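Local coordinates for protein putative branched-chain amino acid ABC transporter (Rhodospirillum rubrum ATCC 11170, PDB 3HUT) that probably binds branched-chain or related amino acids outside the membrane and delivers them to an ABC transporter, at residues 67-75 with 299-307; 242-252 with 333-343. One frame throughout, in Å; residues are numbered along the deposited sequence.

Contact 1. Residues 67-75 with 299-307; sequences FVDDPRVVG and EVTRESLRD
R302, at the start of helix 302-310, reaches edge-on into the turn between helix 57-69 and strand 73-78, in the parallel-sheet lobe of this periplasmic binding protein. Its CG lies anti to the carbonyl carbon (chi1 -68°) and the chain is straight from CG to NE, which carries the guanidinium to two backbone oxygens. R302 NH1 and NH2 meet V68 O end-on, at 3.1 and 3.0 Å, with V68 O lying 3° from the guanidinium plane. Side-on, R302 NE and NH2 share V73 O; the bond from R302 NE to V73 O is 2.9 Å long and comes in nearly along the C=O axis. These four bonds fix the rotation of the group and hold V68 and V73 together. A methionine here would probably leave V68 O and V73 O without these donors and the turn freer to shift. L305 CD2 lies 3.9 Å from V74 CG2, an apolar contact, and sits against V74 O, which is buried without a hydrogen-bonding partner. L305 also packs on M289 and V293 of helix 277-296, V68 touches Y92 and E95 of helix 82-95, and V74 and G75 bond through their backbones to L6 and G8 of strand 5-11.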
ATOM      1  N   PHE A  67     -23.267   4.267  11.802  1.00 10.85           N
ATOM      2  CA  PHE A  67     -22.392   5.432  11.899  1.00 10.54           C
ATOM      3  C   PHE A  67     -23.071   6.671  11.321  1.00 11.09           C
ATOM      4  O   PHE A  67     -22.949   7.771  11.862  1.00 12.02           O
ATOM      5  CB  PHE A  67     -21.078   5.202  11.146  1.00  7.68           C
ATOM      6  CG  PHE A  67     -20.117   4.275  11.844  1.00  9.30           C
ATOM      7  CD1 PHE A  67     -20.091   4.181  13.231  1.00  7.91           C
ATOM      8  CD2 PHE A  67     -19.193   3.539  11.105  1.00  9.09           C
ATOM      9  CE1 PHE A  67     -19.154   3.367  13.872  1.00  9.05           C
ATOM     10  CE2 PHE A  67     -18.254   2.725  11.736  1.00 10.08           C
ATOM     11  CZ  PHE A  67     -18.233   2.636  13.120  1.00  8.54           C
ATOM     12  N   VAL A  68     -23.773   6.489  10.209  1.00 11.77           N
ATOM     13  CA  VAL A  68     -24.470   7.591   9.553  1.00 12.04           C
ATOM     14  C   VAL A  68     -25.544   8.162  10.478  1.00 13.48           C
ATOM     15  O   VAL A  68     -25.719   9.379  10.573  1.00 12.11           O
ATOM     16  CB  VAL A  68     -25.115   7.116   8.221  1.00 10.84           C
ATOM     17  CG1 VAL A  68     -26.083   8.180   7.679  1.00  8.40           C
ATOM     18  CG2 VAL A  68     -24.018   6.834   7.195  1.00 10.38           C
ATOM     19  N   ASP A  69     -26.240   7.272  11.176  1.00 14.76           N
ATOM     20  CA  ASP A  69     -27.301   7.659  12.098  1.00 16.39           C
ATOM     21  C   ASP A  69     -26.824   8.312  13.389  1.00 15.98           C
ATOM     22  O   ASP A  69     -27.628   8.884  14.124  1.00 15.71           O
ATOM     23  CB  ASP A  69     -28.171   6.445  12.433  1.00 20.00           C
ATOM     24  CG  ASP A  69     -29.405   6.361  11.564  1.00 24.32           C
ATOM     25  OD1 ASP A  69     -30.274   7.250  11.689  1.00 28.99           O
ATOM     26  OD2 ASP A  69     -29.509   5.414  10.757  1.00 27.40           O
ATOM     27  N   ASP A  70     -25.528   8.217  13.681  1.00 14.71           N
ATOM     28  CA  ASP A  70     -24.985   8.840  14.884  1.00 15.27           C
ATOM     29  C   ASP A  70     -24.355  10.173  14.483  1.00 16.05           C
ATOM     30  O   ASP A  70     -23.237  10.209  13.971  1.00 14.17           O
ATOM     31  CB  ASP A  70     -23.921   7.953  15.532  1.00 15.74           C
ATOM     32  CG  ASP A  70     -23.446   8.497  16.867  1.00 16.45           C
ATOM     33  OD1 ASP A  70     -23.588   9.717  17.103  1.00 14.44           O
ATOM     34  OD2 ASP A  70     -22.918   7.708  17.677  1.00 17.23           O
ATOM     35  N   PRO A  71     -25.063  11.288  14.723  1.00 16.48           N
ATOM     36  CA  PRO A  71     -24.569  12.626  14.376  1.00 15.88           C
ATOM     37  C   PRO A  71     -23.181  12.983  14.908  1.00 15.19           C
ATOM     38  O   PRO A  71     -22.537  13.898  14.395  1.00 15.83           O
ATOM     39  CB  PRO A  71     -25.661  13.545  14.921  1.00 17.00           C
ATOM     40  CG  PRO A  71     -26.187  12.774  16.091  1.00 17.49           C
ATOM     41  CD  PRO A  71     -26.296  11.386  15.522  1.00 18.03           C
ATOM     42  N   ARG A  72     -22.710  12.272  15.926  1.00 13.46           N
ATOM     43  CA  ARG A  72     -21.389  12.575  16.470  1.00 14.43           C
ATOM     44  C   ARG A  72     -20.266  12.077  15.563  1.00 12.85           C
ATOM     45  O   ARG A  72     -19.180  12.647  15.543  1.00 12.66           O
ATOM     46  CB  ARG A  72     -21.231  11.962  17.859  1.00 17.07           C
ATOM     47  CG  ARG A  72     -22.285  12.423  18.850  1.00 21.80           C
ATOM     48  CD  ARG A  72     -21.953  11.949  20.249  1.00 25.21           C
ATOM     49  NE  ARG A  72     -21.691  10.515  20.299  1.00 29.43           N
ATOM     50  CZ  ARG A  72     -22.593   9.572  20.040  1.00 31.53           C
ATOM     51  NH1 ARG A  72     -23.833   9.908  19.707  1.00 34.95           N
ATOM     52  NH2 ARG A  72     -22.257   8.289  20.131  1.00 30.53           N
ATOM     53  N   VAL A  73     -20.535  11.014  14.814  1.00 11.69           N
ATOM     54  CA  VAL A  73     -19.537  10.445  13.918  1.00 10.25           C
ATOM     55  C   VAL A  73     -19.375  11.343  12.693  1.00  8.55           C
ATOM     56  O   VAL A  73     -20.271  11.426  11.856  1.00  8.80           O
ATOM     57  CB  VAL A  73     -19.957   9.038  13.467  1.00  9.94           C
ATOM     58  CG1 VAL A  73     -18.891   8.445  12.559  1.00 11.82           C
ATOM     59  CG2 VAL A  73     -20.189   8.147  14.695  1.00 11.40           C
ATOM     60  N   VAL A  74     -18.233  12.013  12.588  1.00  7.81           N
ATOM     61  CA  VAL A  74     -18.004  12.919  11.469  1.00  8.12           C
ATOM     62  C   VAL A  74     -17.208  12.304  10.326  1.00  8.30           C
ATOM     63  O   VAL A  74     -17.120  12.877   9.238  1.00  5.56           O
ATOM     64  CB  VAL A  74     -17.289  14.204  11.946  1.00  9.05           C
ATOM     65  CG1 VAL A  74     -18.183  14.957  12.920  1.00  9.11           C
ATOM     66  CG2 VAL A  74     -15.967  13.853  12.609  1.00  9.71           C
ATOM     67  N   GLY A  75     -16.632  11.135  10.575  1.00  7.55           N
ATOM     68  CA  GLY A  75     -15.854  10.470   9.553  1.00  7.39           C
ATOM     69  C   GLY A  75     -15.685   9.016   9.923  1.00  8.65           C
ATOM     70  O   GLY A  75     -15.782   8.655  11.094  1.00 10.59           O
ATOM     71  N   GLU A 299     -15.396  22.569  15.107  1.00 18.58           N
ATOM     72  CA  GLU A 299     -16.734  22.613  14.528  1.00 19.77           C
ATOM     73  C   GLU A 299     -16.801  21.833  13.219  1.00 17.52           C
ATOM     74  O   GLU A 299     -17.664  22.077  12.380  1.00 17.40           O
ATOM     75  CB  GLU A 299     -17.155  24.067  14.294  1.00 23.24           C
ATOM     76  CG  GLU A 299     -18.526  24.412  14.871  1.00 31.13           C
ATOM     77  CD  GLU A 299     -18.933  25.858  14.615  1.00 34.45           C
ATOM     78  OE1 GLU A 299     -18.171  26.772  14.995  1.00 37.28           O
ATOM     79  OE2 GLU A 299     -20.019  26.079  14.036  1.00 36.23           O
ATOM     80  N   VAL A 300     -15.886  20.890  13.057  1.00 15.81           N
ATOM     81  CA  VAL A 300     -15.832  20.068  11.857  1.00 14.00           C
ATOM     82  C   VAL A 300     -17.153  19.350  11.559  1.00 13.10           C
ATOM     83  O   VAL A 300     -17.847  18.905  12.468  1.00 12.25           O
ATOM     84  CB  VAL A 300     -14.706  19.008  11.982  1.00 14.28           C
ATOM     85  CG1 VAL A 300     -14.896  18.201  13.253  1.00 14.86           C
ATOM     86  CG2 VAL A 300     -14.709  18.080  10.769  1.00 13.77           C
ATOM     87  N   THR A 301     -17.495  19.253  10.277  1.00 11.49           N
ATOM     88  CA  THR A 301     -18.698  18.548   9.849  1.00 11.53           C
ATOM     89  C   THR A 301     -18.253  17.483   8.851  1.00 11.77           C
ATOM     90  O   THR A 301     -17.110  17.492   8.389  1.00 12.29           O
ATOM     91  CB  THR A 301     -19.703  19.469   9.128  1.00  9.50           C
ATOM     92  OG1 THR A 301     -19.107  19.970   7.924  1.00 10.10           O
ATOM     93  CG2 THR A 301     -20.109  20.631  10.020  1.00  9.12           C
ATOM     94  N   ARG A 302     -19.156  16.572   8.520  1.00 10.95           N
ATOM     95  CA  ARG A 302     -18.846  15.514   7.572  1.00 10.47           C
ATOM     96  C   ARG A 302     -18.400  16.121   6.247  1.00 11.52           C
ATOM     97  O   ARG A 302     -17.444  15.651   5.622  1.00  9.96           O
ATOM     98  CB  ARG A 302     -20.081  14.629   7.365  1.00  9.33           C
ATOM     99  CG  ARG A 302     -20.444  13.824   8.602  1.00  7.81           C
ATOM    100  CD  ARG A 302     -21.722  13.008   8.433  1.00  8.91           C
ATOM    101  NE  ARG A 302     -21.961  12.201   9.624  1.00  8.28           N
ATOM    102  CZ  ARG A 302     -23.049  11.469   9.857  1.00  9.11           C
ATOM    103  NH1 ARG A 302     -24.040  11.420   8.976  1.00  7.87           N
ATOM    104  NH2 ARG A 302     -23.148  10.787  10.992  1.00  8.09           N
ATOM    105  N   GLU A 303     -19.090  17.184   5.839  1.00 12.10           N
ATOM    106  CA  GLU A 303     -18.796  17.875   4.587  1.00 11.94           C
ATOM    107  C   GLU A 303     -17.440  18.576   4.611  1.00 10.43           C
ATOM    108  O   GLU A 303     -16.668  18.476   3.658  1.00  9.23           O
ATOM    109  CB  GLU A 303     -19.887  18.912   4.284  1.00 14.68           C
ATOM    110  CG  GLU A 303     -21.314  18.399   4.431  1.00 21.37           C
ATOM    111  CD  GLU A 303     -21.689  18.101   5.876  1.00 25.27           C
ATOM    112  OE1 GLU A 303     -21.529  18.994   6.733  1.00 30.67           O
ATOM    113  OE2 GLU A 303     -22.148  16.977   6.160  1.00 29.94           O
ATOM    114  N   SER A 304     -17.155  19.302   5.689  1.00  9.54           N
ATOM    115  CA  SER A 304     -15.887  20.010   5.785  1.00  9.15           C
ATOM    116  C   SER A 304     -14.736  19.021   5.940  1.00  8.89           C
ATOM    117  O   SER A 304     -13.622  19.282   5.480  1.00  7.16           O
ATOM    118  CB  SER A 304     -15.896  20.999   6.957  1.00  8.28           C
ATOM    119  OG  SER A 304     -15.784  20.338   8.204  1.00 10.82           O
ATOM    120  N   LEU A 305     -15.007  17.887   6.583  1.00  7.27           N
ATOM    121  CA  LEU A 305     -13.978  16.875   6.762  1.00  8.49           C
ATOM    122  C   LEU A 305     -13.661  16.216   5.422  1.00  8.05           C
ATOM    123  O   LEU A 305     -12.516  15.850   5.162  1.00 10.68           O
ATOM    124  CB  LEU A 305     -14.423  15.818   7.781  1.00  8.08           C
ATOM    125  CG  LEU A 305     -13.433  14.671   8.044  1.00  9.10           C
ATOM    126  CD1 LEU A 305     -12.038  15.221   8.329  1.00  6.34           C
ATOM    127  CD2 LEU A 305     -13.929  13.836   9.228  1.00  7.70           C
ATOM    128  N   ARG A 306     -14.668  16.070   4.564  1.00  7.86           N
ATOM    129  CA  ARG A 306     -14.436  15.467   3.248  1.00  7.19           C
ATOM    130  C   ARG A 306     -13.496  16.370   2.443  1.00  6.54           C
ATOM    131  O   ARG A 306     -12.592  15.883   1.763  1.00  4.60           O
ATOM    132  CB  ARG A 306     -15.750  15.291   2.482  1.00  6.80           C
ATOM    133  CG  ARG A 306     -15.624  14.379   1.253  1.00  4.56           C
ATOM    134  CD  ARG A 306     -16.372  14.953   0.064  1.00  7.86           C
ATOM    135  NE  ARG A 306     -15.809  16.240  -0.352  1.00  7.37           N
ATOM    136  CZ  ARG A 306     -14.838  16.389  -1.252  1.00  8.51           C
ATOM    137  NH1 ARG A 306     -14.307  15.330  -1.856  1.00  6.21           N
ATOM    138  NH2 ARG A 306     -14.390  17.606  -1.546  1.00  4.59           N
ATOM    139  N   ASP A 307     -13.714  17.685   2.518  1.00  6.30           N
ATOM    140  CA  ASP A 307     -12.860  18.633   1.802  1.00  6.76           C
ATOM    141  C   ASP A 307     -11.433  18.589   2.335  1.00  6.97           C
ATOM    142  O   ASP A 307     -10.477  18.556   1.558  1.00  6.91           O
ATOM    143  CB  ASP A 307     -13.388  20.072   1.927  1.00  6.31           C
ATOM    144  CG  ASP A 307     -14.606  20.327   1.063  1.00  8.66           C
ATOM    145  OD1 ASP A 307     -14.669  19.785  -0.064  1.00  8.98           O
ATOM    146  OD2 ASP A 307     -15.494  21.087   1.502  1.00  9.51           O
TER

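Contact 2. Residues 242-252 with 333-343; sequences VEGVRLATAFV and KILTRLVVREG
L338 and L247 meet on one face of the strand pair, their CD1 methyls 3.6 Å apart. L338 CD1 also touches T249 CG2, and L338 CD2 reaches V252 CG1 tip to tip at 4.0 Å. V252 turns its other branch, CG2, onto T336 CB at 3.5 Å. On the face carrying A248, a smaller contact joins A248 CB to L335 CB, and R246 and V339 run alongside each other in the same direction. Strands 246-249 and 336-341 run antiparallel here in the mixed sheet of the second lobe: L247 with L338 and T249 with T336 are hydrogen-bonded pairs, whereas R246 with V339 and A248 with R337 are non-hydrogen-bonded. Strand 344-347 flanks 331-341 on its other side, and R246 NH1 hydrogen-bonds Y224 OH on the adjacent strand 223-225. Further along, G244 N, in the type II turn V242-V245, donates to V340 O at 2.7 Å. E243, bent at chi2 (-73°), brings its carboxylate to the backbone NH groups of E342 and G343: E243 OE1 takes E342 N at 2.6 Å on its syn lone pair, and E243 OE2 takes G343 N at 2.9 Å. R341 lays one guanidinium face over the G244 backbone, and a water accepting from R341 NH1 donates to E243 OE1, bridging two opposite charges 4.5 Å apart between those atoms.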
ATOM      1  N   VAL A 242      19.459 -13.650  -4.852  1.00  8.50           N
ATOM      2  CA  VAL A 242      18.696 -12.403  -4.853  1.00  7.69           C
ATOM      3  C   VAL A 242      19.531 -11.158  -4.571  1.00  9.34           C
ATOM      4  O   VAL A 242      19.003 -10.043  -4.530  1.00  8.53           O
ATOM      5  CB  VAL A 242      17.493 -12.468  -3.865  1.00 10.76           C
ATOM      6  CG1 VAL A 242      16.534 -13.575  -4.304  1.00  9.70           C
ATOM      7  CG2 VAL A 242      17.970 -12.702  -2.436  1.00  8.85           C
ATOM      8  N   GLU A 243      20.835 -11.338  -4.387  1.00  8.56           N
ATOM      9  CA  GLU A 243      21.713 -10.200  -4.140  1.00  8.77           C
ATOM     10  C   GLU A 243      21.669  -9.277  -5.355  1.00  9.93           C
ATOM     11  O   GLU A 243      21.746  -9.739  -6.492  1.00 11.64           O
ATOM     12  CB  GLU A 243      23.152 -10.672  -3.919  1.00  9.87           C
ATOM     13  CG  GLU A 243      23.393 -11.338  -2.577  1.00 10.03           C
ATOM     14  CD  GLU A 243      23.404 -10.348  -1.432  1.00 11.64           C
ATOM     15  OE1 GLU A 243      24.283  -9.458  -1.428  1.00 12.75           O
ATOM     16  OE2 GLU A 243      22.541 -10.456  -0.537  1.00  9.79           O
ATOM     17  N   GLY A 244      21.536  -7.978  -5.117  1.00  8.21           N
ATOM     18  CA  GLY A 244      21.499  -7.041  -6.222  1.00  7.56           C
ATOM     19  C   GLY A 244      20.120  -6.725  -6.773  1.00  7.38           C
ATOM     20  O   GLY A 244      19.979  -5.795  -7.565  1.00  8.34           O
ATOM     21  N   VAL A 245      19.101  -7.482  -6.374  1.00  6.84           N
ATOM     22  CA  VAL A 245      17.749  -7.212  -6.858  1.00  7.10           C
ATOM     23  C   VAL A 245      17.278  -5.860  -6.318  1.00  8.26           C
ATOM     24  O   VAL A 245      17.509  -5.524  -5.152  1.00  8.15           O
ATOM     25  CB  VAL A 245      16.750  -8.321  -6.423  1.00  7.05           C
ATOM     26  CG1 VAL A 245      15.327  -7.943  -6.832  1.00  6.02           C
ATOM     27  CG2 VAL A 245      17.127  -9.645  -7.080  1.00  5.55           C
ATOM     28  N   ARG A 246      16.637  -5.077  -7.176  1.00  8.89           N
ATOM     29  CA  ARG A 246      16.139  -3.767  -6.781  1.00  9.24           C
ATOM     30  C   ARG A 246      14.623  -3.733  -6.775  1.00  9.23           C
ATOM     31  O   ARG A 246      13.975  -4.406  -7.572  1.00  7.79           O
ATOM     32  CB  ARG A 246      16.674  -2.694  -7.726  1.00 11.37           C
ATOM     33  CG  ARG A 246      18.124  -2.339  -7.460  1.00 15.29           C
ATOM     34  CD  ARG A 246      18.719  -1.540  -8.596  1.00 21.40           C
ATOM     35  NE  ARG A 246      20.097  -1.168  -8.305  1.00 27.38           N
ATOM     36  CZ  ARG A 246      20.915  -0.584  -9.171  1.00 32.54           C
ATOM     37  NH1 ARG A 246      20.496  -0.300 -10.398  1.00 33.32           N
ATOM     38  NH2 ARG A 246      22.157  -0.284  -8.806  1.00 34.52           N
ATOM     39  N   LEU A 247      14.063  -2.946  -5.861  1.00  7.90           N
ATOM     40  CA  LEU A 247      12.620  -2.806  -5.760  1.00  7.51           C
ATOM     41  C   LEU A 247      12.292  -1.546  -4.974  1.00  8.78           C
ATOM     42  O   LEU A 247      13.123  -1.036  -4.219  1.00  3.73           O
ATOM     43  CB  LEU A 247      11.994  -4.026  -5.060  1.00  9.34           C
ATOM     44  CG  LEU A 247      12.327  -4.356  -3.594  1.00 13.36           C
ATOM     45  CD1 LEU A 247      11.940  -3.211  -2.669  1.00 19.97           C
ATOM     46  CD2 LEU A 247      11.560  -5.607  -3.180  1.00 17.08           C
ATOM     47  N   ALA A 248      11.079  -1.044  -5.160  1.00  8.43           N
ATOM     48  CA  ALA A 248      10.628   0.133  -4.438  1.00 10.06           C
ATOM     49  C   ALA A 248       9.402  -0.267  -3.626  1.00 10.70           C
ATOM     50  O   ALA A 248       8.626  -1.119  -4.049  1.00 11.02           O
ATOM     51  CB  ALA A 248      10.270   1.256  -5.417  1.00 10.83           C
ATOM     52  N   THR A 249       9.237   0.338  -2.457  1.00 11.78           N
ATOM     53  CA  THR A 249       8.092   0.041  -1.613  1.00 13.23           C
ATOM     54  C   THR A 249       7.720   1.272  -0.794  1.00 12.09           C
ATOM     55  O   THR A 249       8.533   2.177  -0.618  1.00 12.84           O
ATOM     56  CB  THR A 249       8.384  -1.143  -0.664  1.00 15.53           C
ATOM     57  OG1 THR A 249       7.166  -1.550  -0.030  1.00 21.88           O
ATOM     58  CG2 THR A 249       9.392  -0.740   0.406  1.00 14.75           C
ATOM     59  N   ALA A 250       6.484   1.304  -0.307  1.00 11.12           N
ATOM     60  CA  ALA A 250       5.997   2.429   0.482  1.00 10.47           C
ATOM     61  C   ALA A 250       6.575   2.396   1.896  1.00  8.61           C
ATOM     62  O   ALA A 250       7.299   3.300   2.298  1.00  6.88           O
ATOM     63  CB  ALA A 250       4.473   2.402   0.532  1.00 10.77           C
ATOM     64  N   PHE A 251       6.259   1.341   2.636  1.00 10.03           N
ATOM     65  CA  PHE A 251       6.744   1.174   4.005  1.00  9.07           C
ATOM     66  C   PHE A 251       8.067   0.403   4.041  1.00  9.16           C
ATOM     67  O   PHE A 251       8.160  -0.703   3.520  1.00  9.64           O
ATOM     68  CB  PHE A 251       5.697   0.428   4.838  1.00  8.80           C
ATOM     69  CG  PHE A 251       6.130   0.137   6.251  1.00  9.58           C
ATOM     70  CD1 PHE A 251       6.536   1.163   7.094  1.00  9.85           C
ATOM     71  CD2 PHE A 251       6.106  -1.165   6.746  1.00 10.58           C
ATOM     72  CE1 PHE A 251       6.913   0.901   8.412  1.00 11.01           C
ATOM     73  CE2 PHE A 251       6.479  -1.438   8.060  1.00 10.33           C
ATOM     74  CZ  PHE A 251       6.883  -0.401   8.895  1.00 12.09           C
ATOM     75  N   VAL A 252       9.085   0.991   4.658  1.00  7.59           N
ATOM     76  CA  VAL A 252      10.386   0.334   4.765  1.00  8.27           C
ATOM     77  C   VAL A 252      10.673   0.063   6.237  1.00  9.69           C
ATOM     78  O   VAL A 252      10.886   0.987   7.022  1.00 10.75           O
ATOM     79  CB  VAL A 252      11.507   1.209   4.186  1.00  7.91           C
ATOM     80  CG1 VAL A 252      12.831   0.453   4.230  1.00  7.85           C
ATOM     81  CG2 VAL A 252      11.167   1.609   2.758  1.00  5.10           C
ATOM     82  N   LYS A 333       2.320   8.157  -3.952  1.00 10.05           N
ATOM     83  CA  LYS A 333       3.308   8.247  -2.888  1.00  9.16           C
ATOM     84  C   LYS A 333       4.731   8.286  -3.409  1.00  8.13           C
ATOM     85  O   LYS A 333       5.006   7.830  -4.513  1.00  6.25           O
ATOM     86  CB  LYS A 333       3.187   7.035  -1.964  1.00 10.62           C
ATOM     87  CG  LYS A 333       1.859   6.873  -1.266  1.00 10.07           C
ATOM     88  CD  LYS A 333       1.908   5.658  -0.354  1.00 14.72           C
ATOM     89  CE  LYS A 333       0.766   5.676   0.648  1.00 13.50           C
ATOM     90  NZ  LYS A 333       0.839   4.505   1.542  1.00 21.40           N
ATOM     91  N   ILE A 334       5.634   8.837  -2.605  1.00  7.33           N
ATOM     92  CA  ILE A 334       7.040   8.862  -2.970  1.00 10.36           C
ATOM     93  C   ILE A 334       7.604   7.572  -2.384  1.00  8.73           C
ATOM     94  O   ILE A 334       7.833   7.479  -1.180  1.00 10.31           O
ATOM     95  CB  ILE A 334       7.777  10.064  -2.354  1.00 10.56           C
ATOM     96  CG1 ILE A 334       7.247  11.364  -2.962  1.00 13.47           C
ATOM     97  CG2 ILE A 334       9.279   9.947  -2.616  1.00 12.95           C
ATOM     98  CD1 ILE A 334       7.941  12.608  -2.438  1.00 17.41           C
ATOM     99  N   LEU A 335       7.809   6.574  -3.236  1.00  8.54           N
ATOM    100  CA  LEU A 335       8.319   5.280  -2.793  1.00  7.14           C
ATOM    101  C   LEU A 335       9.805   5.327  -2.458  1.00  8.11           C
ATOM    102  O   LEU A 335      10.510   6.253  -2.853  1.00  7.36           O
ATOM    103  CB  LEU A 335       8.049   4.227  -3.872  1.00  7.53           C
ATOM    104  CG  LEU A 335       6.575   4.135  -4.292  1.00  9.83           C
ATOM    105  CD1 LEU A 335       6.400   3.064  -5.356  1.00 11.02           C
ATOM    106  CD2 LEU A 335       5.705   3.829  -3.072  1.00  7.49           C
ATOM    107  N   THR A 336      10.275   4.324  -1.717  1.00  6.99           N
ATOM    108  CA  THR A 336      11.678   4.246  -1.322  1.00  6.56           C
ATOM    109  C   THR A 336      12.361   3.122  -2.101  1.00  7.31           C
ATOM    110  O   THR A 336      11.928   1.969  -2.045  1.00  6.74           O
ATOM    111  CB  THR A 336      11.803   3.974   0.193  1.00  6.36           C
ATOM    112  OG1 THR A 336      11.175   5.039   0.922  1.00  8.53           O
ATOM    113  CG2 THR A 336      13.262   3.866   0.604  1.00  7.94           C
ATOM    114  N   ARG A 337      13.421   3.463  -2.828  1.00  7.93           N
ATOM    115  CA  ARG A 337      14.153   2.481  -3.633  1.00  7.66           C
ATOM    116  C   ARG A 337      15.132   1.694  -2.779  1.00  8.40           C
ATOM    117  O   ARG A 337      15.899   2.272  -2.004  1.00  7.64           O
ATOM    118  CB  ARG A 337      14.903   3.185  -4.762  1.00  8.40           C
ATOM    119  CG  ARG A 337      13.994   3.900  -5.757  1.00  9.72           C
ATOM    120  CD  ARG A 337      14.820   4.700  -6.752  1.00 11.05           C
ATOM    121  NE  ARG A 337      14.003   5.335  -7.787  1.00 11.70           N
ATOM    122  CZ  ARG A 337      14.499   6.093  -8.762  1.00 11.80           C
ATOM    123  NH1 ARG A 337      15.806   6.314  -8.832  1.00 13.02           N
ATOM    124  NH2 ARG A 337      13.694   6.625  -9.668  1.00 11.73           N
ATOM    125  N   LEU A 338      15.113   0.374  -2.941  1.00  7.46           N
ATOM    126  CA  LEU A 338      15.972  -0.508  -2.167  1.00  7.73           C
ATOM    127  C   LEU A 338      16.750  -1.472  -3.055  1.00  7.32           C
ATOM    128  O   LEU A 338      16.423  -1.662  -4.223  1.00  5.47           O
ATOM    129  CB  LEU A 338      15.119  -1.335  -1.200  1.00  7.57           C
ATOM    130  CG  LEU A 338      14.116  -0.600  -0.307  1.00  8.45           C
ATOM    131  CD1 LEU A 338      13.174  -1.612   0.335  1.00  9.31           C
ATOM    132  CD2 LEU A 338      14.856   0.195   0.758  1.00  6.96           C
ATOM    133  N   VAL A 339      17.786  -2.073  -2.482  1.00  6.43           N
ATOM    134  CA  VAL A 339      18.581  -3.067  -3.187  1.00  6.53           C
ATOM    135  C   VAL A 339      18.946  -4.113  -2.148  1.00  6.78           C
ATOM    136  O   VAL A 339      19.166  -3.789  -0.977  1.00  7.57           O
ATOM    137  CB  VAL A 339      19.883  -2.474  -3.802  1.00  7.83           C
ATOM    138  CG1 VAL A 339      20.833  -2.017  -2.711  1.00  7.94           C
ATOM    139  CG2 VAL A 339      20.562  -3.522  -4.687  1.00  7.80           C
ATOM    140  N   VAL A 340      18.971  -5.370  -2.567  1.00  5.57           N
ATOM    141  CA  VAL A 340      19.331  -6.454  -1.669  1.00  5.99           C
ATOM    142  C   VAL A 340      20.846  -6.537  -1.685  1.00  6.34           C
ATOM    143  O   VAL A 340      21.440  -6.775  -2.731  1.00  6.83           O
ATOM    144  CB  VAL A 340      18.770  -7.806  -2.154  1.00  7.79           C
ATOM    145  CG1 VAL A 340      19.237  -8.924  -1.220  1.00  6.05           C
ATOM    146  CG2 VAL A 340      17.246  -7.749  -2.216  1.00  6.19           C
ATOM    147  N   ARG A 341      21.475  -6.316  -0.540  1.00  8.40           N
ATOM    148  CA  ARG A 341      22.925  -6.397  -0.475  1.00  9.83           C
ATOM    149  C   ARG A 341      23.333  -7.000   0.854  1.00 11.47           C
ATOM    150  O   ARG A 341      22.885  -6.567   1.914  1.00 10.82           O
ATOM    151  CB  ARG A 341      23.560  -5.013  -0.651  1.00 11.18           C
ATOM    152  CG  ARG A 341      25.042  -5.071  -0.996  1.00 13.10           C
ATOM    153  CD  ARG A 341      25.271  -5.812  -2.321  1.00 17.75           C
ATOM    154  NE  ARG A 341      24.784  -5.066  -3.480  1.00 17.50           N
ATOM    155  CZ  ARG A 341      24.701  -5.565  -4.712  1.00 22.18           C
ATOM    156  NH1 ARG A 341      25.063  -6.821  -4.953  1.00 19.85           N
ATOM    157  NH2 ARG A 341      24.267  -4.805  -5.712  1.00 18.88           N
ATOM    158  N   GLU A 342      24.181  -8.017   0.786  1.00 12.72           N
ATOM    159  CA  GLU A 342      24.657  -8.701   1.975  1.00 13.68           C
ATOM    160  C   GLU A 342      23.546  -9.212   2.887  1.00 12.03           C
ATOM    161  O   GLU A 342      23.580  -9.000   4.094  1.00 10.31           O
ATOM    162  CB  GLU A 342      25.607  -7.795   2.760  1.00 17.54           C
ATOM    163  CG  GLU A 342      26.902  -7.513   2.022  1.00 22.55           C
ATOM    164  CD  GLU A 342      27.840  -6.616   2.803  1.00 27.90           C
ATOM    165  OE1 GLU A 342      28.124  -6.935   3.979  1.00 31.33           O
ATOM    166  OE2 GLU A 342      28.300  -5.596   2.239  1.00 30.54           O
ATOM    167  N   GLY A 343      22.552  -9.866   2.295  1.00 10.53           N
ATOM    168  CA  GLY A 343      21.481 -10.462   3.077  1.00  9.01           C
ATOM    169  C   GLY A 343      20.373  -9.610   3.660  1.00  9.78           C
ATOM    170  O   GLY A 343      19.657 -10.072   4.545  1.00  7.96           O
TER
HETATM  171  O   HOH W   1      26.263  -9.104  -3.263  1.00 22.50           O
HETATM  172  O   HOH W   2       8.374   5.298   0.856  1.00  9.68           O

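How the contacts relate
Contacts 1 and 2 lie on opposite sides of the chain's centre, their centres 39 Å apart and their nearest atoms about 17 Å apart, and share no sheet. Contact 1 packs helix 302-310 against strand 73-78 of the parallel sheet; contact 2 is a strand pairing within the mixed sheet of the other lobe. Along the chain the segments alternate, in the order 67-75, 242-252, 299-307, 333-343, so the polypeptide passes back and forth between the lobes. Such repeated crossing occurs as in type I periplasmic binding proteins, whose two lobes typically close around a ligand held between them. Each contact thus joins distant parts of the sequence within a single lobe.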